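Local coordinates for amidase, hydantoinase/carbamoylase family (Paraburkholderia phymatum, PDB 6C0D), which probably hydrolyses N-carbamoyl-L-amino acids as a zinc-dependent, homodimeric amidase of the peptidase M20 family, at residues S77-D91 and R122-G136. Numbering follows the deposited sequence.
Sequences SRKPGPALVIGSHSD and REFAVDVASWIDEEG. With ZN (zinc ion), chain B.
H89 and E134 meet beside the zinc ion. CB of E134 sits over one face of the imidazole, a CH-pi contact 3.9 Å from the ring centroid. The E134 chain bends at its second torsion (chi2 -84°), which carries OE1 over the same ring, 3.4 Å from H89 NE2; the carboxylate and ring planes lie 26° apart. E135 comes in differently. Its carboxylate stands almost perpendicular to the imidazole, with OE2 3.3 Å from CE1. H89 NE2 binds the zinc ion at 2.1 Å. At the ring edge, ND1 donates to O of D91, which lies nearly in the ring plane; this bond and the zinc bond together hold the ring's rotation. D100, H196 and two waters complete the metal site. D91 reaches back to the turn D133-G136: its OD2 takes the N-H of E135 on the syn lone pair (3.1 Å), and OD1 takes a weak one from N of E134. One residue earlier, the hydroxyls of S90 and S130 are hydrogen-bonded at 2.7 Å.

Behind the site, strands 83-88 and 125-130 run parallel, joined by backbone hydrogen bonds, from L84 N to A125 O at one end to W131 N to S88 O at the other. CD1 of I86 touches CG1 of V126 on the face packed against helix 102-117. On the other face, V85 CG2 lies near OD2 of D127, whose OD1 accepts from N of S77 at 2.8 Å; R188 forms a salt bridge with OD2. The two strands and helix 102-117 form a beta-alpha-beta unit of the M20 catalytic domain, with metal-site residues at the strands' C-terminal ends; E135 is a predicted ligand of a second zinc.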
# COMPACT_ATOMS: atom_id res chain seq x y z
N SER A 77 -39.52 -28.77 -15.47
CA SER A 77 -40.85 -28.87 -16.04
C SER A 77 -41.30 -30.33 -16.14
O SER A 77 -40.49 -31.25 -16.34
CB SER A 77 -40.87 -28.22 -17.43
OG SER A 77 -42.16 -28.26 -18.01
N ARG A 78 -42.61 -30.56 -15.99
CA ARG A 78 -43.16 -31.89 -16.24
C ARG A 78 -43.67 -32.06 -17.67
O ARG A 78 -44.11 -33.15 -18.04
CB ARG A 78 -44.29 -32.19 -15.24
CG ARG A 78 -43.90 -31.94 -13.79
CD ARG A 78 -45.05 -32.30 -12.84
NE ARG A 78 -44.75 -31.97 -11.45
CZ ARG A 78 -44.20 -32.81 -10.59
NH1 ARG A 78 -43.87 -34.04 -10.97
NH2 ARG A 78 -43.97 -32.43 -9.33
N LYS A 79 -43.57 -31.03 -18.48
CA LYS A 79 -44.06 -31.03 -19.85
C LYS A 79 -43.04 -31.67 -20.79
O LYS A 79 -41.84 -31.59 -20.55
CB LYS A 79 -44.36 -29.60 -20.29
CG LYS A 79 -45.57 -29.02 -19.54
CD LYS A 79 -45.53 -27.51 -19.47
CE LYS A 79 -46.69 -27.01 -18.54
NZ LYS A 79 -46.59 -25.52 -18.38
N PRO A 80 -43.50 -32.29 -21.87
CA PRO A 80 -42.59 -32.97 -22.81
C PRO A 80 -41.93 -31.95 -23.75
O PRO A 80 -42.25 -30.77 -23.72
CB PRO A 80 -43.52 -33.91 -23.57
CG PRO A 80 -44.83 -33.20 -23.58
CD PRO A 80 -44.92 -32.48 -22.25
N GLY A 81 -41.01 -32.44 -24.58
CA GLY A 81 -40.41 -31.62 -25.61
C GLY A 81 -39.24 -30.78 -25.13
O GLY A 81 -38.77 -30.91 -24.00
N PRO A 82 -38.76 -29.88 -25.99
CA PRO A 82 -37.57 -29.09 -25.65
C PRO A 82 -37.86 -28.06 -24.58
O PRO A 82 -38.94 -27.48 -24.53
CB PRO A 82 -37.20 -28.41 -26.97
CG PRO A 82 -38.50 -28.32 -27.72
CD PRO A 82 -39.27 -29.56 -27.34
N ALA A 83 -36.84 -27.79 -23.77
CA ALA A 83 -37.00 -26.95 -22.58
C ALA A 83 -36.10 -25.73 -22.65
O ALA A 83 -34.97 -25.78 -23.16
CB ALA A 83 -36.68 -27.74 -21.30
N LEU A 84 -36.61 -24.64 -22.12
CA LEU A 84 -35.85 -23.44 -21.83
C LEU A 84 -35.56 -23.41 -20.33
O LEU A 84 -36.48 -23.54 -19.53
CB LEU A 84 -36.65 -22.20 -22.25
CG LEU A 84 -36.15 -20.84 -21.72
CD1 LEU A 84 -34.81 -20.53 -22.35
CD2 LEU A 84 -37.18 -19.77 -22.10
N VAL A 85 -34.30 -23.23 -19.95
CA VAL A 85 -33.90 -23.12 -18.55
C VAL A 85 -33.72 -21.64 -18.22
O VAL A 85 -33.02 -20.93 -18.95
CB VAL A 85 -32.59 -23.89 -18.28
CG1 VAL A 85 -32.20 -23.83 -16.79
CG2 VAL A 85 -32.68 -25.35 -18.76
N ILE A 86 -34.36 -21.17 -17.15
CA ILE A 86 -34.21 -19.78 -16.73
C ILE A 86 -33.73 -19.78 -15.29
O ILE A 86 -34.31 -20.47 -14.44
CB ILE A 86 -35.54 -18.99 -16.83
CG1 ILE A 86 -36.20 -19.22 -18.19
CG2 ILE A 86 -35.27 -17.49 -16.55
CD1 ILE A 86 -37.59 -18.60 -18.30
N GLY A 87 -32.69 -19.02 -15.00
CA GLY A 87 -32.27 -19.01 -13.62
C GLY A 87 -31.14 -18.03 -13.35
O GLY A 87 -30.82 -17.18 -14.17
N SER A 88 -30.57 -18.17 -12.16
CA SER A 88 -29.42 -17.40 -11.72
C SER A 88 -28.92 -18.06 -10.45
O SER A 88 -28.96 -19.29 -10.36
CB SER A 88 -29.79 -15.92 -11.50
OG SER A 88 -28.62 -15.14 -11.33
N HIS A 89 -28.47 -17.28 -9.46
CA HIS A 89 -28.02 -17.82 -8.19
C HIS A 89 -28.75 -17.11 -7.05
O HIS A 89 -29.19 -15.98 -7.20
CB HIS A 89 -26.50 -17.65 -8.01
CG HIS A 89 -26.06 -16.22 -8.06
ND1 HIS A 89 -25.77 -15.48 -6.92
CD2 HIS A 89 -25.89 -15.37 -9.10
CE1 HIS A 89 -25.43 -14.25 -7.27
NE2 HIS A 89 -25.49 -14.16 -8.59
N SER A 90 -28.85 -17.76 -5.89
CA SER A 90 -29.46 -17.09 -4.75
C SER A 90 -28.53 -17.00 -3.55
O SER A 90 -28.96 -16.52 -2.49
CB SER A 90 -30.78 -17.78 -4.36
OG SER A 90 -30.56 -19.15 -4.03
N ASP A 91 -27.27 -17.44 -3.68
CA ASP A 91 -26.28 -17.19 -2.64
C ASP A 91 -25.69 -15.80 -2.82
O ASP A 91 -25.74 -15.20 -3.90
CB ASP A 91 -25.15 -18.24 -2.69
CG ASP A 91 -24.29 -18.15 -3.96
OD1 ASP A 91 -24.83 -18.27 -5.08
OD2 ASP A 91 -23.07 -17.96 -3.84
N ARG A 122 -48.88 -22.74 -22.89
CA ARG A 122 -49.03 -23.72 -21.81
C ARG A 122 -48.19 -24.96 -22.04
O ARG A 122 -47.69 -25.54 -21.08
CB ARG A 122 -50.52 -24.11 -21.68
CG ARG A 122 -50.81 -25.05 -20.50
CD ARG A 122 -52.20 -25.67 -20.60
NE ARG A 122 -52.29 -26.49 -21.80
CZ ARG A 122 -51.84 -27.74 -21.88
NH1 ARG A 122 -51.28 -28.31 -20.82
NH2 ARG A 122 -51.94 -28.41 -23.01
N GLU A 123 -47.99 -25.36 -23.30
CA GLU A 123 -47.24 -26.58 -23.58
C GLU A 123 -45.74 -26.43 -23.37
O GLU A 123 -45.04 -27.46 -23.29
CB GLU A 123 -47.48 -27.04 -25.03
CG GLU A 123 -48.93 -27.34 -25.30
CD GLU A 123 -49.20 -27.72 -26.75
OE1 GLU A 123 -48.22 -27.97 -27.50
OE2 GLU A 123 -50.39 -27.75 -27.13
N PHE A 124 -45.21 -25.21 -23.27
CA PHE A 124 -43.76 -25.03 -23.37
C PHE A 124 -43.08 -25.43 -22.06
O PHE A 124 -43.42 -24.89 -21.00
CB PHE A 124 -43.42 -23.57 -23.67
CG PHE A 124 -44.01 -23.03 -24.95
CD1 PHE A 124 -44.59 -23.84 -25.91
CD2 PHE A 124 -43.96 -21.65 -25.18
CE1 PHE A 124 -45.12 -23.29 -27.08
CE2 PHE A 124 -44.49 -21.10 -26.34
CZ PHE A 124 -45.06 -21.92 -27.28
N ALA A 125 -42.09 -26.32 -22.14
CA ALA A 125 -41.33 -26.70 -20.95
C ALA A 125 -40.39 -25.57 -20.55
O ALA A 125 -39.55 -25.12 -21.34
CB ALA A 125 -40.55 -27.99 -21.20
N VAL A 126 -40.51 -25.11 -19.30
CA VAL A 126 -39.61 -24.12 -18.71
C VAL A 126 -39.08 -24.70 -17.40
O VAL A 126 -39.87 -25.06 -16.53
CB VAL A 126 -40.32 -22.78 -18.45
CG1 VAL A 126 -39.33 -21.77 -17.80
CG2 VAL A 126 -40.91 -22.23 -19.76
N ASP A 127 -37.75 -24.81 -17.28
CA ASP A 127 -37.08 -25.23 -16.05
C ASP A 127 -36.57 -23.98 -15.32
O ASP A 127 -36.27 -22.96 -15.96
CB ASP A 127 -35.87 -26.15 -16.32
CG ASP A 127 -36.21 -27.46 -17.03
OD1 ASP A 127 -37.39 -27.90 -17.05
OD2 ASP A 127 -35.26 -28.09 -17.54
N VAL A 128 -36.47 -24.05 -13.99
CA VAL A 128 -36.00 -22.92 -13.19
C VAL A 128 -34.85 -23.35 -12.30
O VAL A 128 -34.94 -24.39 -11.65
CB VAL A 128 -37.16 -22.33 -12.34
CG1 VAL A 128 -36.69 -21.13 -11.55
CG2 VAL A 128 -38.34 -21.97 -13.24
N ALA A 129 -33.80 -22.52 -12.21
CA ALA A 129 -32.61 -22.93 -11.46
C ALA A 129 -32.08 -21.83 -10.55
O ALA A 129 -32.07 -20.65 -10.91
CB ALA A 129 -31.48 -23.35 -12.40
N SER A 130 -31.60 -22.25 -9.37
CA SER A 130 -30.69 -21.45 -8.55
C SER A 130 -29.40 -22.25 -8.40
O SER A 130 -29.33 -23.19 -7.60
CB SER A 130 -31.28 -21.12 -7.18
OG SER A 130 -30.31 -20.48 -6.36
N TRP A 131 -28.38 -21.89 -9.18
CA TRP A 131 -27.11 -22.61 -9.14
C TRP A 131 -26.37 -22.30 -7.84
O TRP A 131 -26.20 -21.14 -7.49
CB TRP A 131 -26.22 -22.22 -10.32
CG TRP A 131 -26.93 -22.18 -11.64
CD1 TRP A 131 -27.17 -21.08 -12.41
CD2 TRP A 131 -27.50 -23.29 -12.34
NE1 TRP A 131 -27.84 -21.44 -13.56
CE2 TRP A 131 -28.06 -22.79 -13.53
CE3 TRP A 131 -27.58 -24.67 -12.07
CZ2 TRP A 131 -28.69 -23.62 -14.46
CZ3 TRP A 131 -28.23 -25.49 -12.99
CH2 TRP A 131 -28.77 -24.96 -14.17
N ILE A 132 -25.90 -23.35 -7.15
CA ILE A 132 -25.22 -23.14 -5.87
C ILE A 132 -23.89 -22.42 -6.08
O ILE A 132 -23.18 -22.64 -7.07
CB ILE A 132 -25.01 -24.49 -5.15
CG1 ILE A 132 -24.45 -24.30 -3.73
CG2 ILE A 132 -24.05 -25.40 -5.94
CD1 ILE A 132 -25.41 -23.59 -2.78
N ASP A 133 -23.57 -21.51 -5.15
CA ASP A 133 -22.22 -20.95 -4.96
C ASP A 133 -21.65 -20.28 -6.21
O ASP A 133 -20.47 -20.43 -6.54
CB ASP A 133 -21.24 -22.00 -4.43
CG ASP A 133 -20.18 -21.38 -3.52
OD1 ASP A 133 -20.46 -20.28 -2.98
OD2 ASP A 133 -19.08 -21.95 -3.35
N GLU A 134 -22.47 -19.47 -6.88
CA GLU A 134 -21.92 -18.60 -7.91
C GLU A 134 -20.86 -17.67 -7.32
O GLU A 134 -19.87 -17.36 -7.98
CB GLU A 134 -23.04 -17.79 -8.57
CG GLU A 134 -22.61 -16.96 -9.76
CD GLU A 134 -22.04 -15.61 -9.36
OE1 GLU A 134 -22.25 -15.17 -8.20
OE2 GLU A 134 -21.35 -15.00 -10.20
N GLU A 135 -21.05 -17.23 -6.07
CA GLU A 135 -20.16 -16.26 -5.45
C GLU A 135 -18.89 -16.89 -4.89
O GLU A 135 -17.98 -16.16 -4.48
CB GLU A 135 -20.89 -15.50 -4.34
CG GLU A 135 -22.18 -14.80 -4.82
CD GLU A 135 -21.90 -13.48 -5.52
OE1 GLU A 135 -20.72 -13.18 -5.80
OE2 GLU A 135 -22.88 -12.73 -5.78
N GLY A 136 -18.80 -18.22 -4.85
CA GLY A 136 -17.57 -18.87 -4.44
C GLY A 136 -17.25 -18.81 -2.96
O GLY A 136 -16.10 -18.57 -2.59
ZN ZN B . -24.91 -12.48 -9.63
O HOH W 1 -42.49 -25.49 -17.14
O HOH W 2 -45.50 -23.36 -20.23
O HOH W 3 -41.61 -28.13 -24.52
O HOH W 4 -44.64 -29.77 -24.64
O HOH W 5 -39.79 -24.97 -24.13
O HOH W 6 -27.05 -20.03 -5.33
O HOH W 7 -22.94 -11.85 -9.19
O HOH W 8 -24.16 -13.62 -11.42